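Local coordinates for protein xylosidase (Xanthomonas axonopodis pv. citri, PDB 6XN2) that probably hydrolyses beta-1,4-linked xylo-oligosaccharides, releasing xylose, as a glycoside hydrolase of family 43 with a five-bladed beta-propeller catalytic domain, at residues 65-70 against 81-86; 111-116 against 133-138. All blocks are in the same frame, centred on the assembly; numbering follows the deposited sequence.

Contact 1. Residues 65-70 against 81-86. With XYP (beta-D-xylopyranose), chain E.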
ATOM      1  N   SER A  65       2.950  -0.199  -8.632  1.00 24.40           N
ATOM      2  CA  SER A  65       2.089   0.004  -9.794  1.00 27.96           C
ATOM      3  C   SER A  65       2.904   0.620 -10.920  1.00 31.06           C
ATOM      4  O   SER A  65       3.997   1.134 -10.685  1.00 29.19           O
ATOM      5  CB  SER A  65       0.909   0.913  -9.461  1.00 28.77           C
ATOM      6  OG  SER A  65       0.136   0.357  -8.421  1.00 35.06           O
ATOM      7  N   HIS A  66       2.364   0.578 -12.131  1.00 29.71           N
ATOM      8  CA  HIS A  66       3.055   1.139 -13.314  1.00 29.61           C
ATOM      9  C   HIS A  66       2.158   2.169 -13.981  1.00 30.92           C
ATOM     10  O   HIS A  66       1.312   1.781 -14.706  1.00 32.99           O
ATOM     11  CB  HIS A  66       3.428   0.048 -14.311  1.00 31.97           C
ATOM     12  CG  HIS A  66       4.121   0.594 -15.509  1.00 36.32           C
ATOM     13  ND1 HIS A  66       4.336  -0.130 -16.636  1.00 32.58           N
ATOM     14  CD2 HIS A  66       4.653   1.800 -15.753  1.00 31.79           C
ATOM     15  CE1 HIS A  66       4.955   0.600 -17.519  1.00 33.14           C
ATOM     16  NE2 HIS A  66       5.157   1.771 -17.008  1.00 33.89           N
ATOM     17  N   ASP A  67       2.353   3.434 -13.659  1.00 29.15           N
ATOM     18  CA  ASP A  67       1.572   4.517 -14.204  1.00 34.94           C
ATOM     19  C   ASP A  67       1.901   4.692 -15.645  1.00 32.42           C
ATOM     20  O   ASP A  67       3.027   4.703 -16.002  1.00 34.42           O
ATOM     21  CB  ASP A  67       1.900   5.818 -13.484  1.00 32.45           C
ATOM     22  CG  ASP A  67       1.365   5.873 -12.102  1.00 34.76           C
ATOM     23  OD1 ASP A  67       0.438   5.151 -11.803  1.00 36.07           O
ATOM     24  OD2 ASP A  67       1.848   6.667 -11.327  1.00 31.80           O
ATOM     25  N   LEU A  68       0.895   4.876 -16.467  1.00 35.64           N
ATOM     26  CA  LEU A  68       1.092   5.027 -17.889  1.00 40.68           C
ATOM     27  C   LEU A  68       0.814   6.426 -18.393  1.00 42.33           C
ATOM     28  O   LEU A  68      -0.169   6.994 -18.072  1.00 39.91           O
ATOM     29  CB  LEU A  68       0.216   4.055 -18.632  1.00 37.15           C
ATOM     30  CG  LEU A  68       0.499   2.600 -18.421  1.00 34.21           C
ATOM     31  CD1 LEU A  68      -0.535   1.748 -19.089  1.00 37.57           C
ATOM     32  CD2 LEU A  68       1.879   2.270 -18.904  1.00 35.53           C
ATOM     33  N   ASP A  69       1.698   6.936 -19.228  1.00 48.41           N
ATOM     34  CA  ASP A  69       1.565   8.284 -19.763  1.00 55.48           C
ATOM     35  C   ASP A  69       0.868   8.270 -21.120  1.00 63.41           C
ATOM     36  O   ASP A  69       1.481   7.947 -22.139  1.00 64.43           O
ATOM     37  CB  ASP A  69       2.939   8.944 -19.877  1.00 56.66           C
ATOM     38  CG  ASP A  69       2.859  10.414 -20.243  1.00 63.63           C
ATOM     39  OD1 ASP A  69       1.761  11.008 -20.146  1.00 63.78           O
ATOM     40  OD2 ASP A  69       3.907  10.980 -20.618  1.00 73.63           O
ATOM     41  N   ALA A  70      -0.414   8.624 -21.125  1.00 69.11           N
ATOM     42  CA  ALA A  70      -1.189   8.691 -22.360  1.00 78.19           C
ATOM     43  C   ALA A  70      -0.955  10.013 -23.092  1.00 86.03           C
ATOM     44  O   ALA A  70      -1.905  10.706 -23.463  1.00 97.95           O
ATOM     45  CB  ALA A  70      -2.674   8.500 -22.066  1.00 79.60           C
ATOM     46  N   PHE A  81      -6.016   6.905 -13.710  1.00 49.89           N
ATOM     47  CA  PHE A  81      -5.207   5.859 -13.164  1.00 45.12           C
ATOM     48  C   PHE A  81      -5.637   4.616 -13.947  1.00 43.62           C
ATOM     49  O   PHE A  81      -6.384   3.817 -13.471  1.00 40.43           O
ATOM     50  CB  PHE A  81      -5.464   5.703 -11.675  1.00 42.02           C
ATOM     51  CG  PHE A  81      -4.967   6.833 -10.845  1.00 43.57           C
ATOM     52  CD1 PHE A  81      -3.642   7.093 -10.745  1.00 41.57           C
ATOM     53  CD2 PHE A  81      -5.835   7.619 -10.152  1.00 47.40           C
ATOM     54  CE1 PHE A  81      -3.185   8.133  -9.995  1.00 42.17           C
ATOM     55  CE2 PHE A  81      -5.384   8.670  -9.397  1.00 45.15           C
ATOM     56  CZ  PHE A  81      -4.056   8.921  -9.322  1.00 41.16           C
ATOM     57  N   ASP A  82      -5.134   4.493 -15.162  1.00 45.98           N
ATOM     58  CA  ASP A  82      -5.458   3.413 -16.073  1.00 46.36           C
ATOM     59  C   ASP A  82      -4.347   2.414 -16.259  1.00 42.48           C
ATOM     60  O   ASP A  82      -4.077   1.988 -17.345  1.00 40.56           O
ATOM     61  CB  ASP A  82      -5.759   4.017 -17.428  1.00 49.92           C
ATOM     62  CG  ASP A  82      -6.608   3.142 -18.275  1.00 57.56           C
ATOM     63  OD1 ASP A  82      -7.335   2.299 -17.743  1.00 51.38           O
ATOM     64  OD2 ASP A  82      -6.559   3.309 -19.499  1.00 67.01           O
ATOM     65  N   MET A  83      -3.720   2.019 -15.178  1.00 40.47           N
ATOM     66  CA  MET A  83      -2.632   1.071 -15.245  1.00 37.74           C
ATOM     67  C   MET A  83      -3.079  -0.296 -15.754  1.00 36.50           C
ATOM     68  O   MET A  83      -4.180  -0.701 -15.520  1.00 30.17           O
ATOM     69  CB  MET A  83      -1.959   1.039 -13.908  1.00 35.19           C
ATOM     70  CG  MET A  83      -1.610   2.428 -13.454  1.00 34.52           C
ATOM     71  SD  MET A  83      -2.761   3.177 -12.349  1.00 34.60           S
ATOM     72  CE  MET A  83      -2.083   2.546 -10.860  1.00 35.31           C
ATOM     73  N   ALA A  84      -2.191  -0.998 -16.454  1.00 34.83           N
ATOM     74  CA  ALA A  84      -2.574  -2.272 -17.061  1.00 31.15           C
ATOM     75  C   ALA A  84      -1.612  -3.407 -16.743  1.00 31.57           C
ATOM     76  O   ALA A  84      -1.874  -4.554 -17.095  1.00 31.75           O
ATOM     77  CB  ALA A  84      -2.691  -2.114 -18.573  1.00 33.75           C
ATOM     78  N   ASP A  85      -0.497  -3.083 -16.116  1.00 31.17           N
ATOM     79  CA  ASP A  85       0.545  -4.121 -15.940  1.00 31.60           C
ATOM     80  C   ASP A  85       1.413  -3.849 -14.716  1.00 32.67           C
ATOM     81  O   ASP A  85       1.335  -2.783 -14.163  1.00 29.64           O
ATOM     82  CB  ASP A  85       1.429  -4.145 -17.183  1.00 31.31           C
ATOM     83  CG  ASP A  85       2.343  -2.941 -17.283  1.00 35.98           C
ATOM     84  OD1 ASP A  85       3.408  -3.018 -16.757  1.00 31.71           O
ATOM     85  OD2 ASP A  85       1.948  -1.956 -17.870  1.00 35.26           O
ATOM     86  N   TYR A  86       2.228  -4.831 -14.356  1.00 29.69           N
ATOM     87  CA  TYR A  86       3.108  -4.708 -13.251  1.00 28.82           C
ATOM     88  C   TYR A  86       4.517  -5.112 -13.594  1.00 31.35           C
ATOM     89  O   TYR A  86       4.738  -6.029 -14.307  1.00 30.03           O
ATOM     90  CB  TYR A  86       2.654  -5.598 -12.094  1.00 28.06           C
ATOM     91  CG  TYR A  86       1.322  -5.251 -11.518  1.00 28.93           C
ATOM     92  CD1 TYR A  86       1.083  -4.021 -11.000  1.00 30.10           C
ATOM     93  CD2 TYR A  86       0.320  -6.156 -11.489  1.00 27.06           C
ATOM     94  CE1 TYR A  86      -0.126  -3.697 -10.488  1.00 29.62           C
ATOM     95  CE2 TYR A  86      -0.899  -5.842 -10.974  1.00 29.27           C
ATOM     96  CZ  TYR A  86      -1.116  -4.604 -10.476  1.00 29.24           C
ATOM     97  OH  TYR A  86      -2.329  -4.274  -9.979  1.00 31.01           O
TER
HETATM   98  O1  XYP E 402      -6.203   5.849  -5.097  1.00 38.05           O
HETATM   99  C1  XYP E 402      -4.922   5.377  -5.443  1.00 41.49           C
HETATM  100  C2  XYP E 402      -4.845   3.907  -5.087  1.00 41.04           C
HETATM  101  C3  XYP E 402      -3.709   3.209  -5.765  1.00 36.80           C
HETATM  102  C4  XYP E 402      -3.689   3.545  -7.241  1.00 39.65           C
HETATM  103  C5  XYP E 402      -3.645   5.036  -7.408  1.00 38.44           C
HETATM  104  O2  XYP E 402      -4.684   3.689  -3.692  1.00 38.59           O
HETATM  105  O3  XYP E 402      -4.020   1.864  -5.552  1.00 35.56           O
HETATM  106  O4  XYP E 402      -2.544   3.020  -7.834  1.00 38.52           O
HETATM  107  O5  XYP E 402      -4.766   5.628  -6.816  1.00 41.42           O
HETATM  108  O   HOH W   1       0.074  -0.995 -12.419  1.00 29.97           O
HETATM  109  O   HOH W   2       0.595  -0.283 -16.270  1.00 32.62           O
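Ser65 and Met83 touch beside the xylose pocket, where strand 59-67 of a GH43 beta-propeller blade meets the loop leading into the antiparallel strand 85-91. Waters bridge the two backbones there: one accepts from His66 N and donates to Asp85 O, 2.8 Å from each, while a second accepts from Ala84 N and lies 2.7 Å from both His66 O and Asp85 OD2. On the side away from the sugar, His66 ND1 donates to Asp85 OD1 at 3.0 Å, almost straight (172°); Asp85 OD1 accepts through its syn lone pair, and OD2 adds a weak second bond. OD1 lies at the ring edge, in plane, and the carboxylate plane is turned 82° from the ring. A chi1 of 72° sets Asp85 CG between its backbone N and carbonyl carbon, turning the carboxylate toward the histidine. Leu68 CD2 lies over one face of the imidazole, toward its rim, while Leu68 CD1 touches Ala84 CB loosely. The Met83 chain bends at chi2 and chi3; its CG lies against His66 O at 3.2 Å. Met83 CE packs on Ser65 CB at 3.7 Å. Met83 CE also approaches XYP O4 at 3.1 Å. Asp67 runs alongside Met83, its OD1 near CG, SD and CE, and its OD2 forms a salt bridge with Arg335 of the pocket. Ser65 OG is hydrogen-bonded to Asp50, which also binds the sugar. One face of the Phe81 ring is turned to the xylose, whose O5 sits 3.9 Å above the ring centre: an aromatic platform common in carbohydrate-binding sites. Methionine methyl, aromatic face and serine thus form one wall of the xylose site, at the inner end of a propeller blade.

Contact 2. Residues 111-116 against 133-138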
ATOM      1  N   PRO A 111      -8.372 -12.838 -16.674  1.00 31.98           N
ATOM      2  CA  PRO A 111      -9.673 -12.990 -17.295  1.00 30.06           C
ATOM      3  C   PRO A 111     -10.826 -12.254 -16.615  1.00 32.48           C
ATOM      4  O   PRO A 111     -11.678 -11.802 -17.290  1.00 32.38           O
ATOM      5  CB  PRO A 111      -9.931 -14.490 -17.215  1.00 30.25           C
ATOM      6  CG  PRO A 111      -8.580 -15.085 -17.078  1.00 32.43           C
ATOM      7  CD  PRO A 111      -7.812 -14.099 -16.241  1.00 33.06           C
ATOM      8  N   TRP A 112     -10.786 -12.160 -15.299  1.00 29.07           N
ATOM      9  CA  TRP A 112     -11.888 -11.537 -14.574  1.00 30.75           C
ATOM     10  C   TRP A 112     -11.805 -10.009 -14.568  1.00 31.39           C
ATOM     11  O   TRP A 112     -12.782  -9.336 -14.260  1.00 33.29           O
ATOM     12  CB  TRP A 112     -11.946 -12.059 -13.128  1.00 29.62           C
ATOM     13  CG  TRP A 112     -10.758 -11.692 -12.279  1.00 28.68           C
ATOM     14  CD1 TRP A 112      -9.636 -12.444 -12.067  1.00 32.28           C
ATOM     15  CD2 TRP A 112     -10.579 -10.486 -11.523  1.00 30.40           C
ATOM     16  NE1 TRP A 112      -8.770 -11.780 -11.229  1.00 27.61           N
ATOM     17  CE2 TRP A 112      -9.324 -10.575 -10.886  1.00 28.19           C
ATOM     18  CE3 TRP A 112     -11.356  -9.337 -11.329  1.00 27.11           C
ATOM     19  CZ2 TRP A 112      -8.831  -9.559 -10.066  1.00 28.06           C
ATOM     20  CZ3 TRP A 112     -10.862  -8.327 -10.517  1.00 25.57           C
ATOM     21  CH2 TRP A 112      -9.615  -8.444  -9.898  1.00 25.13           C
ATOM     22  N   ALA A 113     -10.641  -9.465 -14.910  1.00 33.31           N
ATOM     23  CA  ALA A 113     -10.427  -8.022 -14.808  1.00 29.68           C
ATOM     24  C   ALA A 113     -10.475  -7.328 -16.157  1.00 33.65           C
ATOM     25  O   ALA A 113      -9.996  -7.864 -17.156  1.00 32.36           O
ATOM     26  CB  ALA A 113      -9.093  -7.737 -14.136  1.00 32.47           C
ATOM     27  N   GLN A 114     -11.034  -6.121 -16.181  1.00 33.25           N
ATOM     28  CA  GLN A 114     -11.055  -5.329 -17.408  1.00 36.12           C
ATOM     29  C   GLN A 114      -9.952  -4.273 -17.423  1.00 35.53           C
ATOM     30  O   GLN A 114      -9.276  -4.075 -18.436  1.00 34.45           O
ATOM     31  CB  GLN A 114     -12.416  -4.648 -17.599  1.00 39.02           C
ATOM     32  CG  GLN A 114     -12.559  -3.958 -18.953  1.00 41.57           C
ATOM     33  CD  GLN A 114     -13.533  -2.787 -18.932  1.00 53.88           C
ATOM     34  OE1 GLN A 114     -14.612  -2.862 -18.338  1.00 53.81           O
ATOM     35  NE2 GLN A 114     -13.150  -1.693 -19.583  1.00 63.05           N
ATOM     36  N   ARG A 115      -9.767  -3.592 -16.298  1.00 35.67           N
ATOM     37  CA  ARG A 115      -8.879  -2.438 -16.277  1.00 34.08           C
ATOM     38  C   ARG A 115      -8.401  -2.074 -14.875  1.00 34.06           C
ATOM     39  O   ARG A 115      -8.799  -2.691 -13.885  1.00 31.88           O
ATOM     40  CB  ARG A 115      -9.590  -1.233 -16.901  1.00 36.73           C
ATOM     41  CG  ARG A 115     -10.831  -0.815 -16.130  1.00 33.68           C
ATOM     42  CD  ARG A 115     -11.701   0.153 -16.911  1.00 39.64           C
ATOM     43  NE  ARG A 115     -12.694   0.773 -16.040  1.00 44.83           N
ATOM     44  CZ  ARG A 115     -12.621   2.027 -15.600  1.00 50.60           C
ATOM     45  NH1 ARG A 115     -11.607   2.802 -15.967  1.00 50.06           N
ATOM     46  NH2 ARG A 115     -13.568   2.512 -14.804  1.00 48.95           N
ATOM     47  N   GLN A 116      -7.540  -1.059 -14.826  1.00 35.47           N
ATOM     48  CA  GLN A 116      -7.058  -0.450 -13.590  1.00 32.82           C
ATOM     49  C   GLN A 116      -6.378  -1.448 -12.656  1.00 29.95           C
ATOM     50  O   GLN A 116      -6.918  -1.850 -11.619  1.00 30.56           O
ATOM     51  CB  GLN A 116      -8.208   0.268 -12.884  1.00 32.47           C
ATOM     52  CG  GLN A 116      -8.710   1.459 -13.693  1.00 32.86           C
ATOM     53  CD  GLN A 116      -9.751   2.275 -12.964  1.00 38.50           C
ATOM     54  OE1 GLN A 116     -10.774   1.752 -12.530  1.00 37.94           O
ATOM     55  NE2 GLN A 116      -9.495   3.570 -12.829  1.00 36.04           N
ATOM     56  N   PHE A 133      -3.124  -8.307  -6.325  1.00 28.81           N
ATOM     57  CA  PHE A 133      -3.397  -7.051  -7.019  1.00 24.90           C
ATOM     58  C   PHE A 133      -4.882  -6.716  -7.073  1.00 28.26           C
ATOM     59  O   PHE A 133      -5.723  -7.606  -7.222  1.00 26.05           O
ATOM     60  CB  PHE A 133      -2.831  -7.104  -8.445  1.00 25.50           C
ATOM     61  CG  PHE A 133      -3.486  -8.141  -9.317  1.00 28.67           C
ATOM     62  CD1 PHE A 133      -3.094  -9.467  -9.248  1.00 29.15           C
ATOM     63  CD2 PHE A 133      -4.489  -7.789 -10.207  1.00 27.05           C
ATOM     64  CE1 PHE A 133      -3.695 -10.429 -10.041  1.00 27.78           C
ATOM     65  CE2 PHE A 133      -5.100  -8.755 -11.001  1.00 25.24           C
ATOM     66  CZ  PHE A 133      -4.696 -10.065 -10.924  1.00 27.17           C
ATOM     67  N   PRO A 134      -5.211  -5.421  -6.953  1.00 26.49           N
ATOM     68  CA  PRO A 134      -6.584  -4.968  -7.155  1.00 25.20           C
ATOM     69  C   PRO A 134      -6.819  -4.604  -8.620  1.00 25.13           C
ATOM     70  O   PRO A 134      -5.978  -3.960  -9.263  1.00 27.70           O
ATOM     71  CB  PRO A 134      -6.670  -3.737  -6.254  1.00 29.01           C
ATOM     72  CG  PRO A 134      -5.276  -3.146  -6.332  1.00 27.68           C
ATOM     73  CD  PRO A 134      -4.318  -4.309  -6.577  1.00 25.97           C
ATOM     74  N   ALA A 135      -7.950  -5.035  -9.157  1.00 27.68           N
ATOM     75  CA  ALA A 135      -8.328  -4.630 -10.501  1.00 27.63           C
ATOM     76  C   ALA A 135      -9.835  -4.508 -10.570  1.00 28.40           C
ATOM     77  O   ALA A 135     -10.548  -4.988  -9.689  1.00 31.49           O
ATOM     78  CB  ALA A 135      -7.806  -5.621 -11.540  1.00 27.50           C
ATOM     79  N   LYS A 136     -10.313  -3.863 -11.623  1.00 30.16           N
ATOM     80  CA  LYS A 136     -11.727  -3.576 -11.771  1.00 29.48           C
ATOM     81  C   LYS A 136     -12.367  -4.530 -12.776  1.00 33.44           C
ATOM     82  O   LYS A 136     -11.854  -4.708 -13.884  1.00 30.91           O
ATOM     83  CB  LYS A 136     -11.906  -2.120 -12.207  1.00 30.18           C
ATOM     84  CG  LYS A 136     -13.323  -1.617 -12.131  1.00 33.78           C
ATOM     85  CD  LYS A 136     -13.384  -0.109 -12.341  1.00 34.20           C
ATOM     86  CE  LYS A 136     -13.198   0.640 -11.033  1.00 35.48           C
ATOM     87  NZ  LYS A 136     -12.967   2.091 -11.294  1.00 31.01           N
ATOM     88  N   ARG A 137     -13.498  -5.097 -12.405  1.00 29.78           N
ATOM     89  CA  ARG A 137     -14.240  -5.960 -13.289  1.00 32.55           C
ATOM     90  C   ARG A 137     -14.929  -5.140 -14.351  1.00 35.63           C
ATOM     91  O   ARG A 137     -15.077  -3.950 -14.223  1.00 33.69           O
ATOM     92  CB  ARG A 137     -15.316  -6.723 -12.538  1.00 33.94           C
ATOM     93  CG  ARG A 137     -14.835  -7.575 -11.411  1.00 34.07           C
ATOM     94  CD  ARG A 137     -15.883  -8.476 -10.807  1.00 38.32           C
ATOM     95  NE  ARG A 137     -17.153  -7.823 -10.596  1.00 44.55           N
ATOM     96  CZ  ARG A 137     -17.825  -7.823  -9.456  1.00 45.37           C
ATOM     97  NH1 ARG A 137     -17.326  -8.404  -8.408  1.00 44.77           N
ATOM     98  NH2 ARG A 137     -18.982  -7.212  -9.361  1.00 43.77           N
ATOM     99  N   ALA A 138     -15.396  -5.802 -15.392  1.00 36.59           N
ATOM    100  CA  ALA A 138     -16.085  -5.081 -16.456  1.00 37.85           C
ATOM    101  C   ALA A 138     -17.260  -4.268 -15.916  1.00 37.62           C
ATOM    102  O   ALA A 138     -17.578  -3.209 -16.457  1.00 39.02           O
ATOM    103  CB  ALA A 138     -16.559  -6.041 -17.521  1.00 37.42           C
TER
HETATM  104  O   HOH W   3     -14.721  -1.248 -15.808  1.00 40.49           O
HETATM  105  O   HOH W   4     -13.373   4.658 -13.197  1.00 49.43           O
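Arg115 and Lys136 form a single antiparallel, hydrogen-bonded bridge, widened into a classic beta bulge because Gln114 and Arg115 both face Lys136. Lys136 O accepts from Gln114 N at 2.8 Å and, weakly, from Arg115 N, while Lys136 N donates to Arg115 O at 3.0 Å. Farther along, Ala135 CA makes a CA-H...O contact with Gln116 O. The Lys136 side chain, bent at chi3 (-87°), runs beside Gln116, and NZ donates to Gln116 OE1 in the carbonyl plane; the modelled 2.5 Å is shorter than expected and its exact value doubtful. That same OE1 lies over the centre of the Arg115 guanidinium, 3.5 Å above its plane, so it has both cationic groups as neighbours. Arg115 NH2 and Lys136 NZ are only 3.6 Å apart; Gln116 OE1 and a water that accepts from both, weakly from the lysine, probably offset their repulsion. Another water ties Arg115 NE to Gln114 OE1 and Arg137 O. Beyond the bulge the contact turns apolar: Ala113 CB meets Ala135 CB at 3.6 Å, and the indole of Trp112 brings CH2 to the same methyl and CZ2 to Phe133 CE2. Arg137 CG lies at the indole edge, in its plane, and the Arg137 guanidinium forms a salt bridge with Asp139. The loop following strand 99-106 is thereby fastened to the end of strand 128-136, with Trp112, Gln116 and Lys136 also resting on the adjacent strand 142-149.

In the fold
Both contacts are partly buried, with centres about 13 Å apart, but they serve neighbouring four-stranded sheets. Contact 1 joins the end of strand 59-67 to the start of strand 85-91 and the loop before it; Ser65, Asp67 and Met83 are buried near the sugar, Leu68 and Asp82 exposed at the margin. Its polar links are a histidine-carboxylate bond and bridging waters. Contact 2 attaches a connecting loop to a strand of the next sheet through direct backbone bonds; Phe133 to Ala135 and Gln116 are buried, Gln114 and Ala138 exposed. They meet where Gln116 NE2 probably hydrogen-bonds to Phe81 O, linking this pocket residue to the 111-116 loop, and where Tyr86 OH packs against Phe133 CB.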